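PDB 2NLZ: cephalosporin acylase from Bacillus halodurans, which is probably an N-terminal-nucleophile hydrolase of the gamma-glutamyltranspeptidase family that may remove the acyl side chain of cephalosporins by amide hydrolysis. Local coordinates for residues D[200-203]-D[204-207]; D[145-148]-D[149-153]. The protein carries 1 engineered substitution. One frame throughout, in Å; residues are numbered along the deposited sequence.

Contact 1 (D[200-203]-D[204-207])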
loop_
_atom_site.group_PDB
_atom_site.type_symbol
_atom_site.label_atom_id
_atom_site.label_comp_id
_atom_site.label_asym_id
_atom_site.label_seq_id
_atom_site.Cartn_x
_atom_site.Cartn_y
_atom_site.Cartn_z
ATOM N N ARG D 200 20.323 18.927 -30.327
ATOM C CA ARG D 200 21.744 18.834 -30.590
ATOM C C ARG D 200 22.391 20.175 -30.331
ATOM O O ARG D 200 21.712 21.192 -30.238
ATOM C CB ARG D 200 22.000 18.391 -32.030
ATOM C CG ARG D 200 21.189 19.154 -33.077
ATOM C CD ARG D 200 21.465 18.650 -34.491
ATOM N NE ARG D 200 22.860 18.839 -34.884
ATOM C CZ ARG D 200 23.350 19.954 -35.423
ATOM N NH1 ARG D 200 22.561 21.000 -35.638
ATOM N NH2 ARG D 200 24.634 20.022 -35.744
ATOM N N SER D 201 23.707 20.170 -30.209
ATOM C CA SER D 201 24.448 21.392 -30.038
ATOM C C SER D 201 25.844 21.252 -30.632
ATOM O O SER D 201 26.714 20.577 -30.059
ATOM C CB SER D 201 24.517 21.758 -28.566
ATOM O OG SER D 201 25.224 22.965 -28.401
ATOM N N GLN D 202 26.037 21.883 -31.794
ATOM C CA GLN D 202 27.345 21.939 -32.442
ATOM C C GLN D 202 28.349 22.661 -31.561
ATOM O O GLN D 202 29.532 22.332 -31.568
ATOM C CB GLN D 202 27.272 22.623 -33.811
ATOM C CG GLN D 202 27.453 21.684 -35.002
ATOM C CD GLN D 202 28.828 21.005 -35.054
ATOM O OE1 GLN D 202 29.803 21.474 -34.452
ATOM N NE2 GLN D 202 28.910 19.897 -35.790
ATOM N N GLY D 203 27.859 23.638 -30.805
ATOM C CA GLY D 203 28.675 24.359 -29.851
ATOM C C GLY D 203 29.330 23.413 -28.866
ATOM O O GLY D 203 30.558 23.399 -28.732
ATOM N N HIS D 204 28.505 22.609 -28.199
ATOM C CA HIS D 204 28.973 21.621 -27.229
ATOM C C HIS D 204 30.019 20.682 -27.811
ATOM O O HIS D 204 31.029 20.405 -27.172
ATOM C CB HIS D 204 27.806 20.804 -26.685
ATOM C CG HIS D 204 27.059 21.476 -25.575
ATOM N ND1 HIS D 204 26.221 22.548 -25.784
ATOM C CD2 HIS D 204 27.010 21.213 -24.249
ATOM C CE1 HIS D 204 25.688 22.916 -24.634
ATOM N NE2 HIS D 204 26.155 22.126 -23.685
ATOM N N ALA D 205 29.773 20.208 -29.031
ATOM C CA ALA D 205 30.719 19.354 -29.739
ATOM C C ALA D 205 32.081 20.023 -29.959
ATOM O O ALA D 205 33.118 19.431 -29.635
ATOM C CB ALA D 205 30.133 18.919 -31.053
ATOM N N ASP D 206 32.060 21.249 -30.496
ATOM C CA ASP D 206 33.271 22.018 -30.810
ATOM C C ASP D 206 34.151 22.234 -29.588
ATOM O O ASP D 206 35.367 21.995 -29.622
ATOM C CB ASP D 206 32.907 23.378 -31.423
ATOM C CG ASP D 206 32.321 23.257 -32.822
ATOM O OD1 ASP D 206 32.531 22.214 -33.475
ATOM O OD2 ASP D 206 31.642 24.208 -33.266
ATOM N N THR D 207 33.524 22.675 -28.506
ATOM C CA THR D 207 34.267 22.991 -27.302
ATOM C C THR D 207 34.786 21.735 -26.591
ATOM O O THR D 207 35.902 21.739 -26.061
ATOM C CB THR D 207 33.479 23.932 -26.362
ATOM O OG1 THR D 207 34.212 24.125 -25.153
ATOM C CG2 THR D 207 32.166 23.355 -26.019
#
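Ser201 OG and His204 ND1 lie 2.8 Å apart in a hydrogen bond that joins the residue just before helix 202-212 to the third residue within it. Either partner could be the donor. The hydroxyl comes in at the edge of the imidazole, near the ring plane, and Ser201 CB follows to 3.4 Å from ND1. Two torsions bring the groups together: Ser201 turns OG away from its own backbone N (chi1 -179°), while His204 CG lies beside its own backbone N (chi1 -82°), which puts ND1 within bonding distance of the hydroxyl. This bond holds one nitrogen of the ring and would be expected to restrict the ring's rotation. Ser201 is the N-cap residue, and its carbonyl takes the first i to i+4 bond of the helix, from Ala205 N at 3.2 Å. Asp206 N to Gln202 O and Thr207 N to Gly203 O continue the series. On another side of this turn, Gln202 and Asp206 meet with amide and carboxylate planes 43° apart. Their oxygens OE1 and OD1 are 3.0 Å from each other, but both are acceptors as modelled, so the pair is no hydrogen bond. The amide is anchored at its other end, where NE2 bonds to Glu150 OE2. The buried face of the turn packs on helix 143-151, with His204 and Ala205 against Ala149. Ser201 and His204 also touch Thr185 of helix 180-186, and Thr207 reaches Ile68 and Thr390 in loops, placing the start of helix 202-212 between two helices and these loops.

Contact 2 (D[145-148]-D[149-153])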
loop_
_atom_site.group_PDB
_atom_site.type_symbol
_atom_site.label_atom_id
_atom_site.label_comp_id
_atom_site.label_asym_id
_atom_site.label_seq_id
_atom_site.Cartn_x
_atom_site.Cartn_y
_atom_site.Cartn_z
ATOM N N ALA D 145 30.689 11.787 -25.812
ATOM C CA ALA D 145 30.097 13.079 -25.462
ATOM C C ALA D 145 29.990 13.978 -26.682
ATOM O O ALA D 145 28.955 14.609 -26.893
ATOM C CB ALA D 145 30.918 13.763 -24.385
ATOM N N ILE D 146 31.069 14.014 -27.474
ATOM C CA ILE D 146 31.145 14.771 -28.735
ATOM C C ILE D 146 30.159 14.218 -29.751
ATOM O O ILE D 146 29.399 14.965 -30.363
ATOM C CB ILE D 146 32.578 14.759 -29.324
ATOM C CG1 ILE D 146 33.525 15.551 -28.422
ATOM C CG2 ILE D 146 32.596 15.327 -30.729
ATOM C CD1 ILE D 146 34.991 15.204 -28.604
ATOM N N ARG D 147 30.160 12.900 -29.897
ATOM C CA ARG D 147 29.252 12.220 -30.811
ATOM C C ARG D 147 27.789 12.541 -30.499
ATOM O O ARG D 147 26.986 12.709 -31.411
ATOM C CB ARG D 147 29.480 10.706 -30.742
ATOM C CG ARG D 147 28.883 9.889 -31.891
ATOM C CD ARG D 147 28.519 8.440 -31.496
ATOM N NE ARG D 147 29.266 7.891 -30.355
ATOM C CZ ARG D 147 30.540 7.482 -30.372
ATOM N NH1 ARG D 147 31.280 7.575 -31.472
ATOM N NH2 ARG D 147 31.089 6.998 -29.263
ATOM N N TYR D 148 27.455 12.621 -29.211
ATOM C CA TYR D 148 26.086 12.906 -28.791
ATOM C C TYR D 148 25.722 14.351 -29.090
ATOM O O TYR D 148 24.600 14.639 -29.489
ATOM C CB TYR D 148 25.883 12.634 -27.294
ATOM C CG TYR D 148 25.798 11.171 -26.894
ATOM C CD1 TYR D 148 26.474 10.702 -25.769
ATOM C CD2 TYR D 148 25.043 10.261 -27.631
ATOM C CE1 TYR D 148 26.408 9.369 -25.388
ATOM C CE2 TYR D 148 24.973 8.926 -27.256
ATOM C CZ TYR D 148 25.660 8.491 -26.131
ATOM O OH TYR D 148 25.606 7.175 -25.742
ATOM N N ALA D 149 26.672 15.256 -28.893
ATOM C CA ALA D 149 26.411 16.664 -29.112
ATOM C C ALA D 149 26.190 16.975 -30.589
ATOM O O ALA D 149 25.325 17.771 -30.923
ATOM C CB ALA D 149 27.532 17.499 -28.540
ATOM N N GLU D 150 26.963 16.327 -31.463
ATOM C CA GLU D 150 26.869 16.548 -32.914
ATOM C C GLU D 150 25.646 15.895 -33.542
ATOM O O GLU D 150 24.943 16.516 -34.332
ATOM C CB GLU D 150 28.135 16.061 -33.625
ATOM C CG GLU D 150 29.189 17.135 -33.789
ATOM C CD GLU D 150 30.410 16.675 -34.550
ATOM O OE1 GLU D 150 30.902 15.560 -34.279
ATOM O OE2 GLU D 150 30.890 17.447 -35.406
ATOM N N GLU D 151 25.397 14.640 -33.188
ATOM C CA GLU D 151 24.321 13.876 -33.798
ATOM C C GLU D 151 22.989 14.120 -33.112
ATOM O O GLU D 151 21.946 14.083 -33.751
ATOM C CB GLU D 151 24.665 12.386 -33.814
ATOM C CG GLU D 151 25.767 12.038 -34.817
ATOM C CD GLU D 151 26.457 10.706 -34.530
ATOM O OE1 GLU D 151 27.618 10.542 -34.968
ATOM O OE2 GLU D 151 25.847 9.829 -33.874
ATOM N N GLY D 152 23.028 14.370 -31.809
ATOM C CA GLY D 152 21.814 14.670 -31.049
ATOM C C GLY D 152 21.170 13.480 -30.360
ATOM O O GLY D 152 21.507 12.331 -30.639
ATOM N N TYR D 153 20.231 13.764 -29.464
ATOM C CA TYR D 153 19.517 12.721 -28.721
ATOM C C TYR D 153 18.045 13.056 -28.469
ATOM O O TYR D 153 17.696 14.224 -28.326
ATOM C CB TYR D 153 20.225 12.430 -27.389
ATOM C CG TYR D 153 20.264 13.591 -26.422
ATOM C CD1 TYR D 153 19.328 13.705 -25.400
ATOM C CD2 TYR D 153 21.251 14.570 -26.521
ATOM C CE1 TYR D 153 19.361 14.772 -24.509
ATOM C CE2 TYR D 153 21.295 15.637 -25.635
ATOM C CZ TYR D 153 20.346 15.733 -24.632
ATOM O OH TYR D 153 20.394 16.787 -23.751
#
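This is a local contact along the last turns of helix 143-151 and through its exit into strand 153-154, where the helix packs on helix 47-61 (Ala149 on Val60) and on helix 202-212 (Ile146 on Leu208). Backbone bonds carry it: Ala149 N to Ala145 O, Glu150 N to Ile146 O and Glu151 N to Arg147 O are regular i to i+4 pairs. The final bond, Gly152 N to Tyr148 O, is 2.8 Å long but bent, with the donor well above the carbonyl plane. Gly152 leaves the helical conformation with a phi of 95°, where a side chain would press on Glu151 O, so the position calls for glycine; Tyr153 is already extended.

Arg147 and Glu151 run alongside each other in the same direction. Arg147 CG, anti to the backbone N (chi1 -164°), lies 3.4 Å from OE1 of Glu151, whose chain is extended beyond CG. The charged ends are not in contact, NE and OE2 being 5.3 Å apart, with guanidinium and carboxylate planes at 47°. Glu151 also packs on His542, from the C-terminal His-tag of the second subunit. Ile146 and Glu150 likewise lie side by side, while Glu150 OE2 forms a salt bridge with Arg209. Tyr153 OH bonds to Val60 O. The geometry is that of a helix C-terminus ended by a glycine with positive phi, which turns the chain into a strand.

Contact 2 closes one helix and contact 1 opens another, and the two lie against each other with centres about 8 Å apart. Ser201 N is 3.0 Å from Ala149 O and Arg200 NE is 3.2 Å from Glu150 O, both probable hydrogen bonds that give carbonyls at the end of helix 143-151 partners from the lead-in to helix 202-212. Packing completes the joint: Ala205 CB sits 3.4 Å from Glu150 CG. Tyr153 also bonds through its backbone to Trp199, so the pairing continues past the helix ends. Both contacts are about 23 Å from the centre of the chain and on the same side of it.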